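CG14216 (Drosophila melanogaster, PDB 3P9Y) probably removes phosphate from serine in the C-terminal domain repeats of RNA polymerase II, acting in RNA processing and termination. Local coordinates at residues A[21-33]-A[146-160]. The protein carries 2 engineered substitutions. Numbering follows the deposited sequence.
Sequences NRSMEAHNFLAKK and VNNAEDALMGAFVIT. Engineered in segment 146-160: N147 (natural residue Asp).
N21 and N147 meet amide to amide: ND2 of N21 donates to OD1 of N147 at 3.0 Å, an almost straight bond (172°), with the two planes nearly coplanar. The same N21 ND2 makes a weak second bond to the carbonyl O of N148, so both its hydrogens point into the turn before helix 149-160. N147 is an engineered residue, aspartate in nature. Its amide also lies over one face of the R22 guanidinium, N147 ND2 standing 3.2 Å from R22 NH2; both are donors, so no hydrogen bond forms between them, and it is the nearly parallel planes that make this a stack. The bend of R22 at chi3 brings the guanidinium across N147, while its NH1 end is salt-bridged to E116. N21 N, R22 NE and, weakly, N147 ND2 also bond a modified side chain of the bound peptide, which places this end of the contact at the substrate site of the LMW PTP-like fold. The two helices run from it in the same general sense, 44° apart with axes 8.1 Å from each other.

Between them, a water donates to both R22 O and A152 O, bridging the backbones. Small residues keep the middle close: A156 CB sits 3.7 Å from A26 CA. E25 is a knob in the hole formed by A149, A152, L153 and A156; its CG, turned anti to the backbone N, lies against the L153 backbone, and its carboxylate reaches R91 in a salt bridge.

Farther along, F29 turns its ring edge to the face of F157, centroids 4.5 Å apart and planes at 51°. F29 CD2 also approaches T160 OG1 (3.1 Å), a hydroxyl that donates back to A156 O. L30 CD2 closes on the same T160 hydroxyl, while the CG2 methyl of T160 lies at the F29 ring edge, in its plane.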
loop_
_atom_site.group_PDB
_atom_site.type_symbol
_atom_site.label_atom_id
_atom_site.label_comp_id
_atom_site.label_asym_id
_atom_site.label_seq_id
_atom_site.Cartn_x
_atom_site.Cartn_y
_atom_site.Cartn_z
ATOM N N ASN A 21 0.140 -3.774 -7.207
ATOM C CA ASN A 21 -0.824 -2.864 -7.813
ATOM C C ASN A 21 -1.249 -1.746 -6.869
ATOM O O ASN A 21 -0.776 -0.620 -6.983
ATOM C CB ASN A 21 -2.055 -3.642 -8.284
ATOM C CG ASN A 21 -3.088 -2.758 -8.949
ATOM O OD1 ASN A 21 -2.755 -1.760 -9.589
ATOM N ND2 ASN A 21 -4.354 -3.126 -8.810
ATOM N N ARG A 22 -2.140 -2.066 -5.937
ATOM C CA ARG A 22 -2.793 -1.052 -5.109
ATOM C C ARG A 22 -1.826 -0.247 -4.241
ATOM O O ARG A 22 -1.926 0.979 -4.172
ATOM C CB ARG A 22 -3.870 -1.711 -4.241
ATOM C CG ARG A 22 -5.085 -2.205 -5.032
ATOM C CD ARG A 22 -5.955 -3.164 -4.208
ATOM N NE ARG A 22 -5.234 -4.388 -3.857
ATOM C CZ ARG A 22 -5.700 -5.336 -3.048
ATOM N NH1 ARG A 22 -6.896 -5.213 -2.490
ATOM N NH2 ARG A 22 -4.967 -6.411 -2.799
ATOM N N SER A 23 -0.893 -0.920 -3.574
ATOM C CA SER A 23 0.036 -0.224 -2.687
ATOM C C SER A 23 1.007 0.645 -3.478
ATOM O O SER A 23 1.458 1.675 -2.995
ATOM C CB SER A 23 0.827 -1.210 -1.826
ATOM O OG SER A 23 1.795 -1.906 -2.593
ATOM N N MET A 24 1.331 0.229 -4.692
ATOM C CA MET A 24 2.315 0.947 -5.494
ATOM C C MET A 24 1.710 2.176 -6.165
ATOM O O MET A 24 2.380 3.187 -6.333
ATOM C CB MET A 24 2.934 0.010 -6.530
ATOM C CG MET A 24 3.797 -1.068 -5.895
ATOM S SD MET A 24 5.118 -0.353 -4.893
ATOM C CE MET A 24 6.332 0.001 -6.165
ATOM N N GLU A 25 0.445 2.082 -6.544
ATOM C CA GLU A 25 -0.278 3.229 -7.064
ATOM C C GLU A 25 -0.358 4.293 -5.968
ATOM O O GLU A 25 -0.104 5.478 -6.214
ATOM C CB GLU A 25 -1.677 2.800 -7.494
ATOM C CG GLU A 25 -2.385 3.784 -8.389
ATOM C CD GLU A 25 -1.774 3.847 -9.774
ATOM O OE1 GLU A 25 -1.252 4.918 -10.129
ATOM O OE2 GLU A 25 -1.800 2.827 -10.499
ATOM N N ALA A 26 -0.696 3.862 -4.753
ATOM C CA ALA A 26 -0.757 4.769 -3.611
ATOM C C ALA A 26 0.633 5.295 -3.259
ATOM O O ALA A 26 0.786 6.458 -2.885
ATOM C CB ALA A 26 -1.375 4.070 -2.402
ATOM N N HIS A 27 1.640 4.435 -3.364
ATOM C CA HIS A 27 3.009 4.828 -3.060
ATOM C C HIS A 27 3.372 6.006 -3.946
ATOM O O HIS A 27 3.841 7.038 -3.472
ATOM C CB HIS A 27 3.982 3.673 -3.319
ATOM C CG HIS A 27 5.382 3.934 -2.841
ATOM N ND1 HIS A 27 6.157 2.962 -2.244
ATOM C CD2 HIS A 27 6.145 5.054 -2.870
ATOM C CE1 HIS A 27 7.334 3.471 -1.922
ATOM N NE2 HIS A 27 7.353 4.738 -2.294
ATOM N N ASN A 28 3.137 5.841 -5.244
ATOM C CA ASN A 28 3.534 6.830 -6.232
ATOM C C ASN A 28 2.843 8.169 -6.003
ATOM O O ASN A 28 3.481 9.222 -6.015
ATOM C CB ASN A 28 3.224 6.319 -7.636
ATOM C CG ASN A 28 3.611 7.309 -8.708
ATOM O OD1 ASN A 28 4.760 7.362 -9.139
ATOM N ND2 ASN A 28 2.651 8.111 -9.134
ATOM N N PHE A 29 1.537 8.119 -5.775
ATOM C CA PHE A 29 0.753 9.331 -5.594
ATOM C C PHE A 29 1.179 10.052 -4.317
ATOM O O PHE A 29 1.474 11.244 -4.341
ATOM C CB PHE A 29 -0.739 8.981 -5.547
ATOM C CG PHE A 29 -1.642 10.127 -5.892
ATOM C CD1 PHE A 29 -2.103 10.298 -7.190
ATOM C CD2 PHE A 29 -2.038 11.029 -4.923
ATOM C CE1 PHE A 29 -2.943 11.357 -7.509
ATOM C CE2 PHE A 29 -2.876 12.089 -5.237
ATOM C CZ PHE A 29 -3.331 12.250 -6.528
ATOM N N LEU A 30 1.217 9.324 -3.205
ATOM C CA LEU A 30 1.619 9.895 -1.923
ATOM C C LEU A 30 2.993 10.560 -2.005
ATOM O O LEU A 30 3.185 11.652 -1.479
ATOM C CB LEU A 30 1.632 8.821 -0.830
ATOM C CG LEU A 30 0.262 8.427 -0.271
ATOM C CD1 LEU A 30 0.351 7.105 0.492
ATOM C CD2 LEU A 30 -0.310 9.530 0.618
ATOM N N ALA A 31 3.943 9.897 -2.663
ATOM C CA ALA A 31 5.300 10.424 -2.779
ATOM C C ALA A 31 5.320 11.718 -3.593
ATOM O O ALA A 31 6.036 12.657 -3.259
ATOM C CB ALA A 31 6.217 9.391 -3.411
ATOM N N LYS A 32 4.532 11.759 -4.662
ATOM C CA LYS A 32 4.435 12.953 -5.497
ATOM C C LYS A 32 3.793 14.119 -4.750
ATOM O O LYS A 32 4.063 15.279 -5.058
ATOM C CB LYS A 32 3.647 12.654 -6.771
ATOM C CG LYS A 32 4.433 11.881 -7.811
ATOM C CD LYS A 32 3.590 11.593 -9.042
ATOM C CE LYS A 32 4.426 10.956 -10.143
ATOM N NZ LYS A 32 3.642 10.746 -11.399
ATOM N N LYS A 33 2.950 13.816 -3.768
ATOM C CA LYS A 33 2.348 14.860 -2.938
ATOM C C LYS A 33 3.210 15.189 -1.716
ATOM O O LYS A 33 2.779 15.911 -0.824
ATOM C CB LYS A 33 0.933 14.475 -2.495
ATOM C CG LYS A 33 -0.046 14.258 -3.644
ATOM C CD LYS A 33 -0.089 15.452 -4.584
ATOM C CE LYS A 33 -1.115 15.256 -5.693
ATOM N NZ LYS A 33 -1.035 16.332 -6.731
ATOM N N VAL A 146 -10.540 -1.740 -4.658
ATOM C CA VAL A 146 -10.787 -2.850 -5.569
ATOM C C VAL A 146 -9.522 -3.122 -6.378
ATOM O O VAL A 146 -8.826 -2.191 -6.790
ATOM C CB VAL A 146 -11.980 -2.551 -6.488
ATOM C CG1 VAL A 146 -12.155 -3.657 -7.529
ATOM C CG2 VAL A 146 -13.243 -2.385 -5.654
ATOM N N ASN A 147 -9.214 -4.398 -6.585
ATOM C CA ASN A 147 -7.921 -4.778 -7.143
ATOM C C ASN A 147 -7.887 -4.841 -8.669
ATOM O O ASN A 147 -7.884 -5.921 -9.258
ATOM C CB ASN A 147 -7.470 -6.117 -6.563
ATOM C CG ASN A 147 -5.977 -6.285 -6.608
ATOM O OD1 ASN A 147 -5.282 -5.559 -7.313
ATOM N ND2 ASN A 147 -5.468 -7.234 -5.839
ATOM N N ASN A 148 -7.868 -3.670 -9.296
ATOM C CA ASN A 148 -7.556 -3.540 -10.713
ATOM C C ASN A 148 -6.885 -2.185 -10.941
ATOM O O ASN A 148 -6.822 -1.358 -10.027
ATOM C CB ASN A 148 -8.811 -3.684 -11.573
ATOM C CG ASN A 148 -9.822 -2.594 -11.314
ATOM O OD1 ASN A 148 -9.600 -1.436 -11.654
ATOM N ND2 ASN A 148 -10.949 -2.960 -10.721
ATOM N N ALA A 149 -6.386 -1.954 -12.147
ATOM C CA ALA A 149 -5.590 -0.762 -12.420
ATOM C C ALA A 149 -6.364 0.538 -12.185
ATOM O O ALA A 149 -5.835 1.475 -11.597
ATOM C CB ALA A 149 -5.043 -0.808 -13.844
ATOM N N GLU A 150 -7.615 0.593 -12.633
ATOM C CA GLU A 150 -8.388 1.830 -12.552
ATOM C C GLU A 150 -8.727 2.176 -11.103
ATOM O O GLU A 150 -8.567 3.319 -10.671
ATOM C CB GLU A 150 -9.680 1.730 -13.365
ATOM C CG GLU A 150 -9.479 1.597 -14.866
ATOM C CD GLU A 150 -9.548 0.158 -15.338
ATOM O OE1 GLU A 150 -10.469 -0.164 -16.120
ATOM O OE2 GLU A 150 -8.692 -0.655 -14.929
ATOM N N ASP A 151 -9.203 1.187 -10.360
ATOM C CA ASP A 151 -9.606 1.411 -8.980
ATOM C C ASP A 151 -8.394 1.605 -8.073
ATOM O O ASP A 151 -8.498 2.241 -7.032
ATOM C CB ASP A 151 -10.484 0.264 -8.482
ATOM C CG ASP A 151 -11.893 0.340 -9.030
ATOM O OD1 ASP A 151 -12.499 1.430 -8.943
ATOM O OD2 ASP A 151 -12.394 -0.683 -9.547
ATOM N N ALA A 152 -7.241 1.084 -8.475
ATOM C CA ALA A 152 -6.021 1.306 -7.708
ATOM C C ALA A 152 -5.666 2.791 -7.732
ATOM O O ALA A 152 -5.272 3.366 -6.717
ATOM C CB ALA A 152 -4.880 0.474 -8.259
ATOM N N LEU A 153 -5.818 3.418 -8.891
ATOM C CA LEU A 153 -5.549 4.847 -9.008
ATOM C C LEU A 153 -6.569 5.654 -8.207
ATOM O O LEU A 153 -6.208 6.619 -7.530
ATOM C CB LEU A 153 -5.569 5.287 -10.474
ATOM C CG LEU A 153 -5.284 6.777 -10.673
ATOM C CD1 LEU A 153 -3.880 7.120 -10.192
ATOM C CD2 LEU A 153 -5.466 7.175 -12.138
ATOM N N MET A 154 -7.837 5.259 -8.289
ATOM C CA MET A 154 -8.898 5.922 -7.538
ATOM C C MET A 154 -8.615 5.805 -6.045
ATOM O O MET A 154 -8.813 6.746 -5.291
ATOM C CB MET A 154 -10.251 5.279 -7.838
ATOM C CG MET A 154 -10.677 5.332 -9.295
ATOM S SD MET A 154 -11.322 6.943 -9.775
ATOM C CE MET A 154 -9.825 7.824 -10.237
ATOM N N GLY A 155 -8.151 4.634 -5.630
ATOM C CA GLY A 155 -7.795 4.399 -4.244
ATOM C C GLY A 155 -6.645 5.292 -3.810
ATOM O O GLY A 155 -6.600 5.754 -2.671
ATOM N N ALA A 156 -5.713 5.549 -4.720
ATOM C CA ALA A 156 -4.565 6.379 -4.390
ATOM C C ALA A 156 -5.033 7.796 -4.094
ATOM O O ALA A 156 -4.557 8.425 -3.161
ATOM C CB ALA A 156 -3.552 6.369 -5.521
ATOM N N PHE A 157 -5.973 8.289 -4.891
ATOM C CA PHE A 157 -6.566 9.598 -4.650
ATOM C C PHE A 157 -7.238 9.642 -3.281
ATOM O O PHE A 157 -7.070 10.599 -2.536
ATOM C CB PHE A 157 -7.608 9.928 -5.723
ATOM C CG PHE A 157 -7.046 10.625 -6.933
ATOM C CD1 PHE A 157 -6.977 12.017 -6.980
ATOM C CD2 PHE A 157 -6.606 9.898 -8.029
ATOM C CE1 PHE A 157 -6.467 12.670 -8.100
ATOM C CE2 PHE A 157 -6.100 10.539 -9.151
ATOM C CZ PHE A 157 -6.029 11.929 -9.188
ATOM N N VAL A 158 -8.014 8.612 -2.958
ATOM C CA VAL A 158 -8.798 8.617 -1.725
ATOM C C VAL A 158 -7.898 8.495 -0.500
ATOM O O VAL A 158 -8.073 9.202 0.487
ATOM C CB VAL A 158 -9.819 7.465 -1.699
ATOM C CG1 VAL A 158 -10.593 7.476 -0.388
ATOM C CG2 VAL A 158 -10.765 7.571 -2.888
ATOM N N ILE A 159 -6.943 7.583 -0.568
ATOM C CA ILE A 159 -6.009 7.384 0.521
ATOM C C ILE A 159 -5.223 8.665 0.754
ATOM O O ILE A 159 -4.948 9.035 1.894
ATOM C CB ILE A 159 -5.052 6.232 0.210
ATOM C CG1 ILE A 159 -5.800 4.903 0.335
ATOM C CG2 ILE A 159 -3.853 6.256 1.145
ATOM C CD1 ILE A 159 -5.038 3.721 -0.218
ATOM N N THR A 160 -4.863 9.343 -0.331
ATOM C CA THR A 160 -4.070 10.558 -0.220
ATOM C C THR A 160 -4.887 11.676 0.425
ATOM O O THR A 160 -4.370 12.418 1.253
ATOM C CB THR A 160 -3.530 11.013 -1.586
ATOM O OG1 THR A 160 -2.632 10.021 -2.095
ATOM C CG2 THR A 160 -2.785 12.331 -1.453
HETATM O O HOH W 1 -4.432 2.232 -4.231
#